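PDB 3MCX: SusD superfamily protein from Bacteroides thetaiotaomicron, which is of unknown function but probably helps bind glycans at the outer membrane for uptake. Local coordinates for residues Y198-A203 / G234-Y239; D227-N232 / Q378-D383; Q253-F258 / S386-D391. All blocks are in the same frame, centred on the assembly; numbering follows the deposited sequence. Where two conformers were deposited one is given.

In the fold
Followed from the N terminus, the chain enters helix 201-214 at 198-203, returns along helix 218-231 and, in the loop beyond it, meets its own start again at 234-239: contact 1 closes a loop of 30 residues, 25 of them helical. Contact 2 opens at 227-232, inside that loop, and closes 145 residues later on helix 374-385, so contacts 1 and 2 cross. Contact 3 starts at 253-258, after contact 1 has closed, and ends at 386-391, beyond the close of contact 2, which it also crosses. W202 packs on N231 and N232, the backbone N of Y239 bonds to E255 OE2, and E255 in turn pairs with R388 in the loop after helix 374-385.

Contact 1 (Y198-A203 / G234-Y239); sequences YINYWA and GRYQLY
Y236 and N200 reach for each other from opposite directions, the amide plane standing 86° to the phenol ring. N200 ND2 gives a hydrogen bond to Y236 OH (2.9 Å, N-H...O angle 154°); ND2 reaches the edge of the ring, while Y236 OH sits slightly out of the plane of the amide. The same ND2 also bonds to E193 O. N200 CG lies between its backbone N and carbonyl carbon (chi1 72°), which brings OD1 back over the helix start to accept a hydrogen bond from A203 N at 2.9 Å. N200 is thus the N-cap of helix 201-214, and its amide uses one end for the cap and the other for Y236, so the N-terminal end of this helix is tied to the loop leaving the next one, 218-231, in the helical part of this SusD-family protein. Beside this bond the five-membered ring of W202 and the Y236 ring meet obliquely, centroids 5.8 Å apart; W202 CB rests 3.8 Å from Y236 CE2. The extended R235 side chain crosses W202 at about a right angle, bringing NH1 to 3.5 Å from W202 NE1. These two nitrogens look to other acceptors: NE1 bonds to Q192 O and NH1 to N232 O, while R235 NH2 forms a salt bridge with E193.

Contact 2 (D227-N232 / Q378-D383); sequences DVIKNN and QGYLND. With ZN (zinc ion), chain E.
Y380 OH and K230 NZ share one water, which lies 2.7 Å from Y380 OH, in the plane of the ring at its edge, and accepts from K230 NZ at 3.0 Å. The lysine crosses the tyrosine at about a right angle. Its long chain runs past the phenol, with K230 CE 3.4 Å from Y380 OH, and a bend at the last torsion (chi4 -56°) sets the direction of NZ. The ammonium has a further partner in E376 OE2, a salt bridge to helix 374-385, so direct and water-borne links from K230 both lead to that helix.

The apolar half of the contact belongs to I229. Its CD1 stands 4.0 Å from the centroid of the Y380 ring and only 3° off the normal, a CH-pi contact centred on the face. The second branch reaches the rim, with I229 CG2 3.7 Å from Y380 CE1. Both branches are used because CG1 lies beside the backbone N (chi1 -68°) while CG2 is anti to it. T226 and Y222, about one and two turns before I229 on helix 218-231, also touch Y380, and A363 of helix 356-370 adds to its surroundings. With alanine at Y380, I229 CD1 would probably lose the aromatic face it rests on, and the bridging water its phenol partner.

One turn beyond the tyrosine, D383 OD1 binds a zinc ion at 2.0 Å; D383 OD2 stays 3.2 Å from the metal, so the carboxylate coordinates through one oxygen. I229 and K230 of helix 218-231 thus meet Y380 of helix 374-385 one turn from a zinc-binding residue, in side-chain packing between helices consistent with the TPR-like helical fold of the SusD family.

Contact 3 (Q253-F258 / S386-D391); sequences QSESLF and SRRTTD. With ZN (zinc ion), chain F.
R388 and E255 form a salt bridge, and their side chains supply the whole surface buried here, in nearly equal shares of 26 and 25 Å². R388 NH2 donates to E255 OE2 over 3.2 Å with an N-H...O angle of 141°, a bent and rather long bond. The carboxylate and guanidinium planes are nearly coplanar, 25° apart, and OE2 receives the donor on its syn lone pair. The two groups approach from opposite directions and meet through this single nitrogen instead of a paired, two-bond arrangement.

R388 gets there by a bend at chi2 (-68°), which turns a side chain whose first bond does not point at the glutamate so that its end comes closer to it. NH1 folds back on its own loop, giving a bond to R387 O (3.1 Å) from well above the carbonyl plane, and also bonds to Y239 O; NE forms a salt bridge with E413. Three nitrogens with partners should hold the guanidinium firmly against rotation. E255 is equally engaged: OE2 also accepts from Y239 N, and OE1 meets R355 and S357. These surrounding donors probably favour the ionised carboxylate in this buried position.

Further along the loop, T389 OG1 accepts from D391 N in an ST turn, and D391 OD1 binds a zinc ion at 2.1 Å, with S393 and four waters completing the site.

E255 lies in the type I turn from Q253 to S256, just ahead of strand 256-260, which pairs antiparallel with 351-355. The bridge links that turn to the loop between helices 374-385 and 403-414, with helix 356-370 flanking both partners through L356 and S357.

Contact 1 (Y198-A203 / G234-Y239)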
loop_
_atom_site.group_PDB
_atom_site.type_symbol
_atom_site.label_atom_id
_atom_site.label_comp_id
_atom_site.label_asym_id
_atom_site.label_seq_id
_atom_site.Cartn_x
_atom_site.Cartn_y
_atom_site.Cartn_z
ATOM N N TYR A 198 10.279 4.272 -11.600
ATOM C CA TYR A 198 9.741 5.641 -11.650
ATOM C C TYR A 198 8.279 5.626 -12.056
ATOM O O TYR A 198 7.783 4.630 -12.562
ATOM C CB TYR A 198 10.484 6.454 -12.694
ATOM C CG TYR A 198 11.962 6.470 -12.502
ATOM C CD1 TYR A 198 12.519 7.116 -11.419
ATOM C CD2 TYR A 198 12.808 5.837 -13.397
ATOM C CE1 TYR A 198 13.878 7.165 -11.234
ATOM C CE2 TYR A 198 14.178 5.868 -13.212
ATOM C CZ TYR A 198 14.701 6.535 -12.127
ATOM O OH TYR A 198 16.055 6.577 -11.923
ATOM N N ILE A 199 7.591 6.751 -11.858
ATOM C CA ILE A 199 6.175 6.876 -12.163
ATOM C C ILE A 199 5.939 7.311 -13.595
ATOM O O ILE A 199 6.483 8.329 -14.027
ATOM C CB ILE A 199 5.519 7.909 -11.220
ATOM C CG1 ILE A 199 5.564 7.374 -9.795
ATOM C CG2 ILE A 199 4.087 8.205 -11.648
ATOM C CD1 ILE A 199 5.347 8.452 -8.729
ATOM N N ASN A 200 5.148 6.528 -14.344
ATOM C CA ASN A 200 4.675 6.900 -15.668
ATOM C C ASN A 200 3.149 7.097 -15.677
ATOM O O ASN A 200 2.500 7.020 -14.629
ATOM C CB ASN A 200 5.145 5.886 -16.719
ATOM C CG ASN A 200 4.421 4.541 -16.631
ATOM O OD1 ASN A 200 3.553 4.341 -15.771
ATOM N ND2 ASN A 200 4.803 3.605 -17.519
ATOM N N TYR A 201 2.597 7.363 -16.863
ATOM C CA TYR A 201 1.170 7.644 -17.007
ATOM C C TYR A 201 0.325 6.484 -16.464
ATOM O O TYR A 201 -0.684 6.712 -15.786
ATOM C CB TYR A 201 0.845 7.946 -18.490
ATOM C CG TYR A 201 -0.622 8.100 -18.781
ATOM C CD1 TYR A 201 -1.408 7.007 -19.113
ATOM C CD2 TYR A 201 -1.231 9.358 -18.711
ATOM C CE1 TYR A 201 -2.768 7.170 -19.383
ATOM C CE2 TYR A 201 -2.571 9.525 -18.987
ATOM C CZ TYR A 201 -3.327 8.436 -19.311
ATOM O OH TYR A 201 -4.648 8.631 -19.561
ATOM N N TRP A 202 0.734 5.266 -16.809
ATOM C CA TRP A 202 -0.012 4.056 -16.435
ATOM C C TRP A 202 -0.035 3.877 -14.925
ATOM O O TRP A 202 -1.089 3.560 -14.362
ATOM C CB TRP A 202 0.540 2.827 -17.186
ATOM C CG TRP A 202 0.627 3.133 -18.636
ATOM C CD1 TRP A 202 1.760 3.355 -19.364
ATOM C CD2 TRP A 202 -0.473 3.401 -19.512
ATOM N NE1 TRP A 202 1.434 3.690 -20.637
ATOM C CE2 TRP A 202 0.069 3.759 -20.758
ATOM C CE3 TRP A 202 -1.865 3.371 -19.366
ATOM C CZ2 TRP A 202 -0.726 4.078 -21.866
ATOM C CZ3 TRP A 202 -2.652 3.672 -20.455
ATOM C CH2 TRP A 202 -2.083 4.044 -21.689
ATOM N N ALA A 203 1.104 4.091 -14.269
ATOM C CA ALA A 203 1.183 4.031 -12.818
ATOM C C ALA A 203 0.257 5.072 -12.178
ATOM O O ALA A 203 -0.422 4.807 -11.187
ATOM C CB ALA A 203 2.620 4.283 -12.347
ATOM N N GLY A 234 -0.030 -3.213 -24.587
ATOM C CA GLY A 234 0.750 -4.428 -24.398
ATOM C C GLY A 234 2.001 -4.221 -23.563
ATOM O O GLY A 234 2.873 -5.071 -23.565
ATOM N N ARG A 235 2.101 -3.105 -22.846
ATOM C CA ARG A 235 3.286 -2.843 -22.033
ATOM C C ARG A 235 3.282 -3.641 -20.734
ATOM O O ARG A 235 4.343 -3.851 -20.110
ATOM C CB ARG A 235 3.406 -1.341 -21.736
ATOM C CG ARG A 235 3.714 -0.483 -22.942
ATOM C CD ARG A 235 3.782 0.963 -22.541
ATOM N NE ARG A 235 4.057 1.864 -23.646
ATOM C CZ ARG A 235 3.157 2.626 -24.272
ATOM N NH1 ARG A 235 1.855 2.570 -23.965
ATOM N NH2 ARG A 235 3.554 3.454 -25.235
ATOM N N TYR A 236 2.087 -4.074 -20.316
ATOM C CA TYR A 236 1.889 -4.816 -19.059
ATOM C C TYR A 236 0.967 -5.992 -19.339
ATOM O O TYR A 236 0.109 -5.913 -20.231
ATOM C CB TYR A 236 1.264 -3.929 -17.955
ATOM C CG TYR A 236 2.057 -2.655 -17.749
ATOM C CD1 TYR A 236 3.224 -2.670 -17.014
ATOM C CD2 TYR A 236 1.686 -1.457 -18.368
ATOM C CE1 TYR A 236 4.000 -1.535 -16.868
ATOM C CE2 TYR A 236 2.452 -0.308 -18.204
ATOM C CZ TYR A 236 3.600 -0.342 -17.466
ATOM O OH TYR A 236 4.390 0.785 -17.336
ATOM N N GLN A 237 1.163 -7.088 -18.605
ATOM C CA GLN A 237 0.435 -8.355 -18.811
ATOM C C GLN A 237 0.163 -9.001 -17.466
ATOM O O GLN A 237 1.072 -9.065 -16.633
ATOM C CB GLN A 237 1.296 -9.370 -19.606
ATOM C CG GLN A 237 1.382 -9.198 -21.090
ATOM C CD GLN A 237 2.107 -10.361 -21.750
ATOM O OE1 GLN A 237 2.393 -11.392 -21.111
ATOM N NE2 GLN A 237 2.412 -10.209 -23.031
ATOM N N LEU A 238 -1.045 -9.528 -17.258
ATOM C CA LEU A 238 -1.342 -10.325 -16.068
ATOM C C LEU A 238 -0.475 -11.603 -16.067
ATOM O O LEU A 238 -0.209 -12.199 -17.132
ATOM C CB LEU A 238 -2.841 -10.703 -16.028
ATOM C CG LEU A 238 -3.802 -9.558 -15.749
ATOM C CD1 LEU A 238 -5.216 -10.079 -15.898
ATOM C CD2 LEU A 238 -3.591 -8.939 -14.352
ATOM N N TYR A 239 -0.031 -12.004 -14.883
ATOM C CA TYR A 239 0.720 -13.263 -14.743
ATOM C C TYR A 239 -0.164 -14.451 -15.044
ATOM O O TYR A 239 -1.312 -14.516 -14.601
ATOM C CB TYR A 239 1.319 -13.424 -13.337
ATOM C CG TYR A 239 2.228 -12.252 -12.971
ATOM C CD1 TYR A 239 3.188 -11.784 -13.868
ATOM C CD2 TYR A 239 2.115 -11.634 -11.757
ATOM C CE1 TYR A 239 3.995 -10.720 -13.546
ATOM C CE2 TYR A 239 2.903 -10.533 -11.419
ATOM C CZ TYR A 239 3.859 -10.101 -12.342
ATOM O OH TYR A 239 4.645 -8.997 -12.098
#

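Contact 2 (D227-N232 / Q378-D383)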
loop_
_atom_site.group_PDB
_atom_site.type_symbol
_atom_site.label_atom_id
_atom_site.label_comp_id
_atom_site.label_asym_id
_atom_site.label_seq_id
_atom_site.Cartn_x
_atom_site.Cartn_y
_atom_site.Cartn_z
ATOM N N ASP A 227 -8.783 2.662 -18.339
ATOM C CA ASP A 227 -7.772 3.289 -19.184
ATOM C C ASP A 227 -6.510 2.423 -19.168
ATOM O O ASP A 227 -6.022 2.044 -20.242
ATOM C CB ASP A 227 -7.479 4.703 -18.692
ATOM C CG ASP A 227 -6.546 5.500 -19.602
ATOM O OD1 ASP A 227 -6.269 5.118 -20.749
ATOM O OD2 ASP A 227 -6.108 6.563 -19.134
ATOM N N VAL A 228 -6.044 2.044 -17.982
ATOM C CA VAL A 228 -4.848 1.191 -17.889
ATOM C C VAL A 228 -5.067 -0.164 -18.578
ATOM O O VAL A 228 -4.243 -0.621 -19.369
ATOM C CB VAL A 228 -4.411 0.986 -16.434
ATOM C CG1 VAL A 228 -3.176 0.034 -16.378
ATOM C CG2 VAL A 228 -4.132 2.364 -15.764
ATOM N N ILE A 229 -6.190 -0.812 -18.264
ATOM C CA ILE A 229 -6.490 -2.154 -18.764
ATOM C C ILE A 229 -6.580 -2.169 -20.281
ATOM O O ILE A 229 -5.968 -3.027 -20.932
ATOM C CB ILE A 229 -7.796 -2.657 -18.161
ATOM C CG1 ILE A 229 -7.640 -2.911 -16.668
ATOM C CG2 ILE A 229 -8.294 -3.971 -18.883
ATOM C CD1 ILE A 229 -8.983 -3.054 -15.932
ATOM N N LYS A 230 -7.319 -1.212 -20.844
ATOM C CA LYS A 230 -7.630 -1.207 -22.279
ATOM C C LYS A 230 -6.543 -0.590 -23.151
ATOM O O LYS A 230 -6.378 -0.986 -24.306
ATOM C CB LYS A 230 -8.937 -0.443 -22.549
ATOM C CG LYS A 230 -10.203 -1.134 -22.046
ATOM C CD LYS A 230 -11.380 -0.155 -21.953
ATOM C CE LYS A 230 -12.683 -0.828 -21.520
ATOM N NZ LYS A 230 -13.081 -1.977 -22.392
ATOM N N ASN A 231 -5.833 0.405 -22.615
ATOM C CA ASN A 231 -5.004 1.254 -23.462
ATOM C C ASN A 231 -3.505 1.202 -23.252
ATOM O O ASN A 231 -2.765 1.908 -23.951
ATOM C CB ASN A 231 -5.480 2.701 -23.295
ATOM C CG ASN A 231 -6.944 2.887 -23.663
ATOM O OD1 ASN A 231 -7.443 2.283 -24.625
ATOM N ND2 ASN A 231 -7.647 3.728 -22.890
ATOM N N ASN A 232 -3.024 0.353 -22.350
ATOM C CA ASN A 232 -1.590 0.377 -22.043
ATOM C C ASN A 232 -0.689 -0.053 -23.213
ATOM O O ASN A 232 0.525 0.185 -23.176
ATOM C CB ASN A 232 -1.294 -0.387 -20.747
ATOM C CG ASN A 232 -1.367 -1.880 -20.909
ATOM O OD1 ASN A 232 -0.455 -2.507 -21.495
ATOM N ND2 ASN A 232 -2.430 -2.484 -20.351
ATOM N N GLN A 378 -17.413 -7.928 -14.362
ATOM C CA GLN A 378 -17.382 -9.339 -14.008
ATOM C C GLN A 378 -16.251 -10.041 -14.781
ATOM O O GLN A 378 -15.502 -10.858 -14.226
ATOM C CB GLN A 378 -18.793 -9.882 -14.270
ATOM C CG GLN A 378 -18.954 -11.222 -14.772
ATOM C CD GLN A 378 -20.395 -11.444 -15.221
ATOM O OE1 GLN A 378 -21.285 -10.641 -14.924
ATOM N NE2 GLN A 378 -20.619 -12.516 -15.925
ATOM N N GLY A 379 -16.070 -9.637 -16.029
ATOM C CA GLY A 379 -14.984 -10.157 -16.864
ATOM C C GLY A 379 -13.635 -9.880 -16.252
ATOM O O GLY A 379 -12.745 -10.724 -16.295
ATOM N N TYR A 380 -13.468 -8.691 -15.671
ATOM C CA TYR A 380 -12.175 -8.351 -15.081
ATOM C C TYR A 380 -11.876 -9.188 -13.842
ATOM O O TYR A 380 -10.722 -9.582 -13.598
ATOM C CB TYR A 380 -12.077 -6.856 -14.750
ATOM C CG TYR A 380 -12.152 -5.948 -15.960
ATOM C CD1 TYR A 380 -11.516 -6.280 -17.164
ATOM C CD2 TYR A 380 -12.850 -4.739 -15.905
ATOM C CE1 TYR A 380 -11.583 -5.432 -18.267
ATOM C CE2 TYR A 380 -12.905 -3.892 -16.995
ATOM C CZ TYR A 380 -12.273 -4.233 -18.167
ATOM O OH TYR A 380 -12.331 -3.381 -19.263
ATOM N N LEU A 381 -12.897 -9.454 -13.039
ATOM C CA LEU A 381 -12.729 -10.379 -11.916
ATOM C C LEU A 381 -12.311 -11.751 -12.434
ATOM O O LEU A 381 -11.398 -12.369 -11.900
ATOM C CB LEU A 381 -14.005 -10.512 -11.080
ATOM C CG LEU A 381 -13.822 -11.431 -9.859
ATOM C CD1 LEU A 381 -12.717 -10.954 -8.902
ATOM C CD2 LEU A 381 -15.187 -11.671 -9.146
ATOM N N ASN A 382 -12.969 -12.216 -13.477
ATOM C CA ASN A 382 -12.669 -13.528 -14.056
ATOM C C ASN A 382 -11.280 -13.582 -14.711
ATOM O O ASN A 382 -10.655 -14.637 -14.731
ATOM C CB ASN A 382 -13.771 -13.985 -15.002
ATOM C CG ASN A 382 -14.995 -14.482 -14.249
ATOM O OD1 ASN A 382 -14.886 -14.908 -13.082
ATOM N ND2 ASN A 382 -16.169 -14.397 -14.883
ATOM N N ASP A 383 -10.777 -12.436 -15.180
ATOM C CA ASP A 383 -9.388 -12.359 -15.680
ATOM C C ASP A 383 -8.382 -12.714 -14.596
ATOM O O ASP A 383 -7.350 -13.278 -14.884
ATOM C CB ASP A 383 -9.077 -10.964 -16.222
ATOM C CG ASP A 383 -9.564 -10.770 -17.642
ATOM O OD1 ASP A 383 -9.383 -11.693 -18.457
ATOM O OD2 ASP A 383 -10.141 -9.686 -17.949
HETATM ZN ZN ZN E . -9.526 -11.485 -20.475
HETATM O O HOH W 1 -11.521 -4.400 -21.576
#

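Contact 3 (Q253-F258 / S386-D391)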
loop_
_atom_site.group_PDB
_atom_site.type_symbol
_atom_site.label_atom_id
_atom_site.label_comp_id
_atom_site.label_asym_id
_atom_site.label_seq_id
_atom_site.Cartn_x
_atom_site.Cartn_y
_atom_site.Cartn_z
ATOM N N GLN A 253 8.603 -7.202 -13.192
ATOM C CA GLN A 253 7.869 -8.232 -13.922
ATOM C C GLN A 253 6.624 -7.597 -14.547
ATOM O O GLN A 253 6.312 -6.449 -14.289
ATOM C CB GLN A 253 7.572 -9.413 -12.989
ATOM C CG GLN A 253 8.865 -10.083 -12.494
ATOM C CD GLN A 253 9.683 -10.678 -13.642
ATOM O OE1 GLN A 253 9.283 -11.676 -14.233
ATOM N NE2 GLN A 253 10.824 -10.040 -14.003
ATOM N N SER A 254 5.940 -8.366 -15.385
ATOM C CA SER A 254 4.992 -7.819 -16.347
ATOM C C SER A 254 3.755 -7.134 -15.771
ATOM O O SER A 254 3.120 -6.366 -16.487
ATOM C CB SER A 254 4.557 -8.901 -17.347
ATOM O OG SER A 254 3.747 -9.887 -16.726
ATOM N N GLU A 255 3.407 -7.393 -14.518
ATOM C CA GLU A 255 2.278 -6.699 -13.933
ATOM C C GLU A 255 2.676 -5.398 -13.256
ATOM O O GLU A 255 1.819 -4.578 -12.948
ATOM C CB GLU A 255 1.571 -7.567 -12.885
ATOM C CG GLU A 255 0.787 -8.759 -13.423
ATOM C CD GLU A 255 -0.280 -9.274 -12.440
ATOM O OE1 GLU A 255 -0.623 -8.577 -11.434
ATOM O OE2 GLU A 255 -0.771 -10.392 -12.699
ATOM N N SER A 256 3.965 -5.222 -12.956
ATOM C CA SER A 256 4.407 -4.106 -12.117
ATOM C C SER A 256 4.248 -2.770 -12.818
ATOM O O SER A 256 4.827 -2.584 -13.899
ATOM C CB SER A 256 5.882 -4.297 -11.766
ATOM O OG SER A 256 6.291 -3.247 -10.922
ATOM N N LEU A 257 3.471 -1.859 -12.234
ATOM C CA LEU A 257 3.237 -0.557 -12.864
ATOM C C LEU A 257 4.132 0.534 -12.275
ATOM O O LEU A 257 4.576 1.425 -12.993
ATOM C CB LEU A 257 1.770 -0.185 -12.754
ATOM C CG LEU A 257 0.806 -1.064 -13.550
ATOM C CD1 LEU A 257 -0.598 -0.966 -12.956
ATOM C CD2 LEU A 257 0.757 -0.636 -14.996
ATOM N N PHE A 258 4.371 0.479 -10.976
ATOM C CA PHE A 258 5.334 1.368 -10.301
ATOM C C PHE A 258 5.986 0.538 -9.213
ATOM O O PHE A 258 5.321 -0.026 -8.372
ATOM C CB PHE A 258 4.628 2.595 -9.751
ATOM C CG PHE A 258 5.483 3.512 -8.878
ATOM C CD1 PHE A 258 6.824 3.748 -9.154
ATOM C CD2 PHE A 258 4.907 4.166 -7.812
ATOM C CE1 PHE A 258 7.575 4.610 -8.336
ATOM C CE2 PHE A 258 5.679 5.045 -6.998
ATOM C CZ PHE A 258 6.998 5.225 -7.260
ATOM N N SER A 386 -9.385 -16.761 -13.408
ATOM C CA SER A 386 -9.015 -17.758 -14.427
ATOM C C SER A 386 -7.511 -17.977 -14.544
ATOM O O SER A 386 -7.091 -19.016 -15.070
ATOM C CB SER A 386 -9.553 -17.378 -15.803
ATOM O OG SER A 386 -8.946 -16.202 -16.285
ATOM N N ARG A 387 -6.727 -17.000 -14.083
ATOM C CA ARG A 387 -5.263 -17.082 -14.090
ATOM C C ARG A 387 -4.671 -17.514 -12.756
ATOM O O ARG A 387 -3.440 -17.488 -12.561
ATOM C CB ARG A 387 -4.661 -15.732 -14.557
ATOM C CG ARG A 387 -4.921 -15.396 -16.010
ATOM C CD ARG A 387 -4.398 -14.018 -16.343
ATOM N NE ARG A 387 -4.463 -13.715 -17.754
ATOM C CZ ARG A 387 -5.562 -13.335 -18.405
ATOM N NH1 ARG A 387 -6.711 -13.138 -17.761
ATOM N NH2 ARG A 387 -5.503 -13.101 -19.700
ATOM N N ARG A 388 -5.531 -17.876 -11.802
ATOM C CA ARG A 388 -5.077 -18.249 -10.464
ATOM C C ARG A 388 -5.548 -19.633 -10.019
ATOM O O ARG A 388 -5.115 -20.144 -8.982
ATOM C CB ARG A 388 -5.504 -17.186 -9.444
ATOM C CG ARG A 388 -4.978 -15.800 -9.743
ATOM C CD ARG A 388 -3.483 -15.698 -9.591
ATOM N NE ARG A 388 -3.120 -14.336 -9.829
ATOM C CZ ARG A 388 -2.679 -13.854 -10.985
ATOM N NH1 ARG A 388 -2.480 -14.644 -12.012
ATOM N NH2 ARG A 388 -2.421 -12.551 -11.048
ATOM N N THR A 389 -6.470 -20.218 -10.761
ATOM C CA THR A 389 -6.958 -21.557 -10.449
ATOM C C THR A 389 -7.289 -22.321 -11.713
ATOM O O THR A 389 -7.581 -21.728 -12.746
ATOM C CB THR A 389 -8.193 -21.515 -9.513
ATOM O OG1 THR A 389 -8.588 -22.851 -9.177
ATOM C CG2 THR A 389 -9.377 -20.777 -10.172
ATOM N N THR A 390 -7.245 -23.642 -11.635
ATOM C CA THR A 390 -7.721 -24.480 -12.734
ATOM C C THR A 390 -9.181 -24.913 -12.591
ATOM O O THR A 390 -9.709 -25.577 -13.465
ATOM C CB THR A 390 -6.870 -25.742 -12.872
ATOM O OG1 THR A 390 -6.795 -26.384 -11.592
ATOM C CG2 THR A 390 -5.458 -25.377 -13.345
ATOM N N ASP A 391 -9.811 -24.540 -11.477
ATOM C CA ASP A 391 -11.203 -24.929 -11.231
ATOM C C ASP A 391 -12.083 -23.866 -11.920
ATOM O O ASP A 391 -12.230 -22.764 -11.423
ATOM C CB ASP A 391 -11.450 -24.927 -9.715
ATOM C CG ASP A 391 -12.878 -25.296 -9.350
ATOM O OD1 ASP A 391 -13.699 -25.595 -10.252
ATOM O OD2 ASP A 391 -13.181 -25.209 -8.144
HETATM ZN ZN ZN F . -15.376 -26.830 -10.058
HETATM O O HOH W 2 -15.256 -26.844 -7.805
HETATM O O HOH W 3 -15.330 -26.718 -12.229
HETATM O O HOH W 4 -17.204 -27.749 -10.161
HETATM O O HOH W 5 -14.379 -28.679 -10.307
#